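Local atomic coordinates of putative 3-hydroxybutyryl-CoA dehydratase (Rhodopseudomonas palustris, PDB entry 3HIN), a protein that probably acts as a lyase of the enoyl-CoA hydratase/isomerase (crotonase) family, adding water to or removing it from acyl-CoA thioesters. Residues 19-31 against 48-61. Residues are numbered along the deposited sequence; the frame is centred on the assembly and turned at random.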
loop_
_atom_site.group_PDB
_atom_site.type_symbol
_atom_site.label_atom_id
_atom_site.label_comp_id
_atom_site.label_asym_id
_atom_site.label_seq_id
_atom_site.Cartn_x
_atom_site.Cartn_y
_atom_site.Cartn_z
ATOM N N VAL A 19 33.989 -10.844 0.722
ATOM C CA VAL A 19 35.258 -10.606 1.329
ATOM C C VAL A 19 35.129 -9.441 2.280
ATOM O O VAL A 19 34.958 -8.289 1.843
ATOM C CB VAL A 19 36.325 -10.268 0.279
ATOM C CG1 VAL A 19 37.574 -9.601 1.001
ATOM C CG2 VAL A 19 36.671 -11.530 -0.588
ATOM N N VAL A 20 35.251 -9.744 3.558
ATOM C CA VAL A 20 34.934 -8.839 4.651
ATOM C C VAL A 20 36.201 -8.405 5.395
ATOM O O VAL A 20 36.955 -9.246 5.929
ATOM C CB VAL A 20 34.040 -9.566 5.680
ATOM C CG1 VAL A 20 33.672 -8.637 6.811
ATOM C CG2 VAL A 20 32.796 -10.175 5.022
ATOM N N ASP A 21 36.448 -7.109 5.464
ATOM C CA ASP A 21 37.594 -6.637 6.264
ATOM C C ASP A 21 37.108 -5.507 7.138
ATOM O O ASP A 21 35.992 -5.047 7.001
ATOM C CB ASP A 21 38.740 -6.156 5.365
ATOM C CG ASP A 21 40.104 -6.277 6.031
ATOM O OD1 ASP A 21 40.236 -6.788 7.184
ATOM O OD2 ASP A 21 41.067 -5.838 5.381
ATOM N N THR A 22 37.995 -5.022 7.983
ATOM C CA THR A 22 37.718 -3.926 8.873
ATOM C C THR A 22 38.896 -3.021 8.646
ATOM O O THR A 22 40.029 -3.422 8.945
ATOM C CB THR A 22 37.732 -4.430 10.312
ATOM O OG1 THR A 22 36.610 -5.285 10.463
ATOM C CG2 THR A 22 37.612 -3.274 11.334
ATOM N N VAL A 23 38.654 -1.835 8.078
ATOM C CA VAL A 23 39.717 -0.839 7.949
ATOM C C VAL A 23 39.428 0.353 8.873
ATOM O O VAL A 23 38.526 1.145 8.601
ATOM C CB VAL A 23 39.896 -0.372 6.510
ATOM C CG1 VAL A 23 41.194 0.475 6.406
ATOM C CG2 VAL A 23 39.957 -1.564 5.567
ATOM N N GLY A 24 40.172 0.456 9.981
ATOM C CA GLY A 24 39.845 1.430 11.022
ATOM C C GLY A 24 38.423 1.143 11.468
ATOM O O GLY A 24 38.102 0.018 11.789
ATOM N N PRO A 25 37.543 2.151 11.464
ATOM C CA PRO A 25 36.216 1.832 12.018
ATOM C C PRO A 25 35.177 1.505 10.917
ATOM O O PRO A 25 33.961 1.604 11.148
ATOM C CB PRO A 25 35.865 3.128 12.756
ATOM C CG PRO A 25 36.341 4.196 11.760
ATOM C CD PRO A 25 37.696 3.598 11.195
ATOM N N VAL A 26 35.681 1.182 9.725
ATOM C CA VAL A 26 34.865 0.850 8.572
ATOM C C VAL A 26 34.901 -0.652 8.256
ATOM O O VAL A 26 35.969 -1.236 7.932
ATOM C CB VAL A 26 35.312 1.624 7.312
ATOM C CG1 VAL A 26 34.306 1.391 6.136
ATOM C CG2 VAL A 26 35.398 3.117 7.650
ATOM N N LEU A 27 33.733 -1.263 8.364
ATOM C CA LEU A 27 33.531 -2.649 7.952
ATOM C C LEU A 27 33.376 -2.668 6.442
ATOM O O LEU A 27 32.435 -2.078 5.899
ATOM C CB LEU A 27 32.297 -3.207 8.611
ATOM C CG LEU A 27 31.961 -4.690 8.372
ATOM C CD1 LEU A 27 32.943 -5.594 9.123
ATOM C CD2 LEU A 27 30.521 -4.984 8.716
ATOM N N THR A 28 34.321 -3.286 5.749
ATOM C CA THR A 28 34.180 -3.341 4.327
ATOM C C THR A 28 33.699 -4.688 3.869
ATOM O O THR A 28 34.216 -5.716 4.345
ATOM C CB THR A 28 35.476 -2.937 3.591
ATOM O OG1 THR A 28 36.469 -3.953 3.737
ATOM C CG2 THR A 28 35.945 -1.550 4.129
ATOM N N ILE A 29 32.768 -4.678 2.914
ATOM C CA ILE A 29 32.083 -5.881 2.489
ATOM C C ILE A 29 32.130 -6.045 0.973
ATOM O O ILE A 29 31.362 -5.412 0.241
ATOM C CB ILE A 29 30.609 -5.845 2.897
ATOM C CG1 ILE A 29 30.450 -5.832 4.412
ATOM C CG2 ILE A 29 29.919 -7.101 2.348
ATOM C CD1 ILE A 29 28.936 -5.692 4.890
ATOM N N GLY A 30 32.986 -6.927 0.487
ATOM C CA GLY A 30 33.156 -7.003 -0.956
ATOM C C GLY A 30 32.415 -8.147 -1.560
ATOM O O GLY A 30 32.596 -9.259 -1.137
ATOM N N LEU A 31 31.539 -7.866 -2.518
ATOM C CA LEU A 31 30.786 -8.909 -3.200
ATOM C C LEU A 31 31.800 -9.652 -4.079
ATOM O O LEU A 31 32.514 -9.039 -4.895
ATOM C CB LEU A 31 29.710 -8.294 -4.097
ATOM C CG LEU A 31 28.348 -7.899 -3.480
ATOM C CD1 LEU A 31 28.342 -7.540 -2.004
ATOM C CD2 LEU A 31 27.673 -6.856 -4.327
ATOM N N LEU A 48 25.501 -11.936 3.641
ATOM C CA LEU A 48 25.312 -10.486 3.782
ATOM C C LEU A 48 24.497 -10.084 5.029
ATOM O O LEU A 48 24.926 -9.290 5.824
ATOM C CB LEU A 48 24.615 -9.929 2.528
ATOM C CG LEU A 48 24.437 -8.415 2.442
ATOM C CD1 LEU A 48 25.806 -7.728 2.701
ATOM C CD2 LEU A 48 23.850 -7.935 1.050
ATOM N N LYS A 49 23.334 -10.655 5.198
ATOM C CA LYS A 49 22.543 -10.406 6.364
ATOM C C LYS A 49 23.345 -10.640 7.654
ATOM O O LYS A 49 23.280 -9.837 8.596
ATOM C CB LYS A 49 21.371 -11.355 6.316
ATOM C CG LYS A 49 20.296 -11.130 7.342
ATOM C CD LYS A 49 19.147 -12.113 7.035
ATOM C CE LYS A 49 18.435 -12.543 8.294
ATOM N NZ LYS A 49 17.289 -11.593 8.471
ATOM N N ASP A 50 24.086 -11.748 7.676
ATOM C CA ASP A 50 24.974 -12.074 8.783
ATOM C C ASP A 50 25.963 -10.969 9.077
ATOM O O ASP A 50 26.100 -10.591 10.226
ATOM C CB ASP A 50 25.759 -13.365 8.523
ATOM C CG ASP A 50 24.964 -14.621 8.847
ATOM O OD1 ASP A 50 23.773 -14.469 9.267
ATOM O OD2 ASP A 50 25.520 -15.756 8.660
ATOM N N CYS A 51 26.657 -10.463 8.054
ATOM C CA CYS A 51 27.652 -9.403 8.295
ATOM C C CYS A 51 26.997 -8.173 8.908
ATOM O O CYS A 51 27.607 -7.512 9.711
ATOM C CB CYS A 51 28.254 -8.921 7.006
ATOM S SG CYS A 51 29.340 -10.054 6.326
ATOM N N LEU A 52 25.769 -7.864 8.490
ATOM C CA LEU A 52 25.029 -6.752 9.090
ATOM C C LEU A 52 24.199 -7.117 10.354
ATOM O O LEU A 52 23.402 -6.322 10.806
ATOM C CB LEU A 52 24.170 -6.097 8.034
ATOM C CG LEU A 52 24.870 -5.931 6.687
ATOM C CD1 LEU A 52 23.866 -5.688 5.565
ATOM C CD2 LEU A 52 25.828 -4.760 6.780
ATOM N N THR A 53 24.388 -8.297 10.941
ATOM C CA THR A 53 23.688 -8.580 12.205
ATOM C C THR A 53 24.689 -8.407 13.351
ATOM O O THR A 53 25.797 -8.918 13.270
ATOM C CB THR A 53 23.030 -9.990 12.144
ATOM O OG1 THR A 53 22.124 -9.977 11.032
ATOM C CG2 THR A 53 22.200 -10.296 13.421
ATOM N N ASP A 54 24.313 -7.655 14.396
ATOM C CA ASP A 54 25.153 -7.520 15.595
ATOM C C ASP A 54 26.527 -7.008 15.200
ATOM O O ASP A 54 27.555 -7.593 15.560
ATOM C CB ASP A 54 25.317 -8.866 16.346
ATOM C CG ASP A 54 24.004 -9.376 16.924
ATOM O OD1 ASP A 54 23.098 -8.559 17.222
ATOM O OD2 ASP A 54 23.865 -10.606 17.079
ATOM N N ILE A 55 26.521 -5.927 14.428
ATOM C CA ILE A 55 27.738 -5.318 13.905
ATOM C C ILE A 55 28.488 -4.794 15.123
ATOM O O ILE A 55 27.942 -3.969 15.865
ATOM C CB ILE A 55 27.370 -4.067 13.019
ATOM C CG1 ILE A 55 26.566 -4.478 11.785
ATOM C CG2 ILE A 55 28.612 -3.215 12.707
ATOM C CD1 ILE A 55 26.167 -3.301 10.875
ATOM N N PRO A 56 29.727 -5.251 15.321
ATOM C CA PRO A 56 30.419 -4.863 16.563
ATOM C C PRO A 56 30.500 -3.328 16.796
ATOM O O PRO A 56 30.426 -2.506 15.832
ATOM C CB PRO A 56 31.816 -5.508 16.423
ATOM C CG PRO A 56 31.843 -6.299 15.091
ATOM C CD PRO A 56 30.577 -5.967 14.337
ATOM N N ASP A 57 30.644 -2.954 18.075
ATOM C CA ASP A 57 30.647 -1.532 18.483
ATOM C C ASP A 57 31.712 -0.644 17.846
ATOM O O ASP A 57 31.486 0.527 17.611
ATOM C CB ASP A 57 30.731 -1.406 20.003
ATOM C CG ASP A 57 29.384 -1.582 20.666
ATOM O OD1 ASP A 57 28.392 -1.031 20.113
ATOM O OD2 ASP A 57 29.319 -2.270 21.727
ATOM N N GLN A 58 32.887 -1.206 17.594
ATOM C CA GLN A 58 33.963 -0.437 16.992
ATOM C C GLN A 58 33.697 0.013 15.580
ATOM O O GLN A 58 34.501 0.785 15.060
ATOM C CB GLN A 58 35.291 -1.212 16.971
ATOM C CG GLN A 58 35.205 -2.594 16.306
ATOM C CD GLN A 58 34.964 -3.719 17.369
ATOM O OE1 GLN A 58 35.088 -4.919 17.067
ATOM N NE2 GLN A 58 34.635 -3.317 18.620
ATOM N N ILE A 59 32.637 -0.486 14.945
ATOM C CA ILE A 59 32.379 -0.171 13.548
ATOM C C ILE A 59 31.466 1.048 13.528
ATOM O O ILE A 59 30.433 1.074 14.230
ATOM C CB ILE A 59 31.686 -1.345 12.795
ATOM C CG1 ILE A 59 32.616 -2.581 12.665
ATOM C CG2 ILE A 59 31.055 -0.905 11.412
ATOM C CD1 ILE A 59 33.999 -2.325 12.105
ATOM N N ARG A 60 31.865 2.041 12.721
ATOM C CA ARG A 60 31.062 3.261 12.571
ATOM C C ARG A 60 30.624 3.587 11.147
ATOM O O ARG A 60 29.957 4.585 10.943
ATOM C CB ARG A 60 31.696 4.480 13.288
ATOM C CG ARG A 60 31.864 4.249 14.808
ATOM C CD ARG A 60 32.282 5.522 15.583
ATOM N NE ARG A 60 33.623 5.939 15.191
ATOM C CZ ARG A 60 34.771 5.379 15.594
ATOM N NH1 ARG A 60 34.782 4.335 16.453
ATOM N NH2 ARG A 60 35.923 5.860 15.115
ATOM N N ALA A 61 30.956 2.720 10.188
ATOM C CA ALA A 61 30.493 2.761 8.824
ATOM C C ALA A 61 30.727 1.428 8.143
ATOM O O ALA A 61 31.578 0.623 8.574
ATOM C CB ALA A 61 31.182 3.889 8.042
#
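Leu48, in the last turn of helix 42-51, meets Ile29 of the hairpin 19-31 at about a right angle, methyl CD1 against CG2, a first contact of the beta-alpha-beta unit formed by strand 26-31, helix 42-51 and strand 61-66. One turn further, Cys51 reaches both strands of the hairpin: its CB packs on Ile29, while SG, turned back beside its own backbone N (chi1 -73°), lies 3.7 Å from Val20 CG2. Leu52, where the helix ends, brings CD2 to within 3.8 Å of Ile29 CD1 and completes the apolar grip on that methyl. After the loop and the type I turn Pro56-Ile59, Ile59 spans both strands on the face turned to the helix, its CG2 3.8 Å from Leu27 CB and its CD1 3.8 Å from Thr22 CG2. The backbone then takes over. Arg60 N donates a nearly straight bond (168°) of 2.7 Å to Pro25 O. Beyond the backbone, the Arg60 chain bends at chi3 (-66°) and lays one guanidinium face over Pro25 CB, near the rim of the group, while NE is held by the carbonyl of Ala209. Ala61 N adds a weak second bond to Pro25 O, and Leu27 N returns a bond of 2.9 Å to Ala61 O, setting the parallel bridge between Val26 and Ala61 from which strands 26-31 and 61-66 run on together through Val63 and His65. Helix 42-51 thus covers one face of the sheet, with Leu48 and Leu52 also touching helix 85-103, whereas Val26 and Ala61 face helix 197-208 on the other.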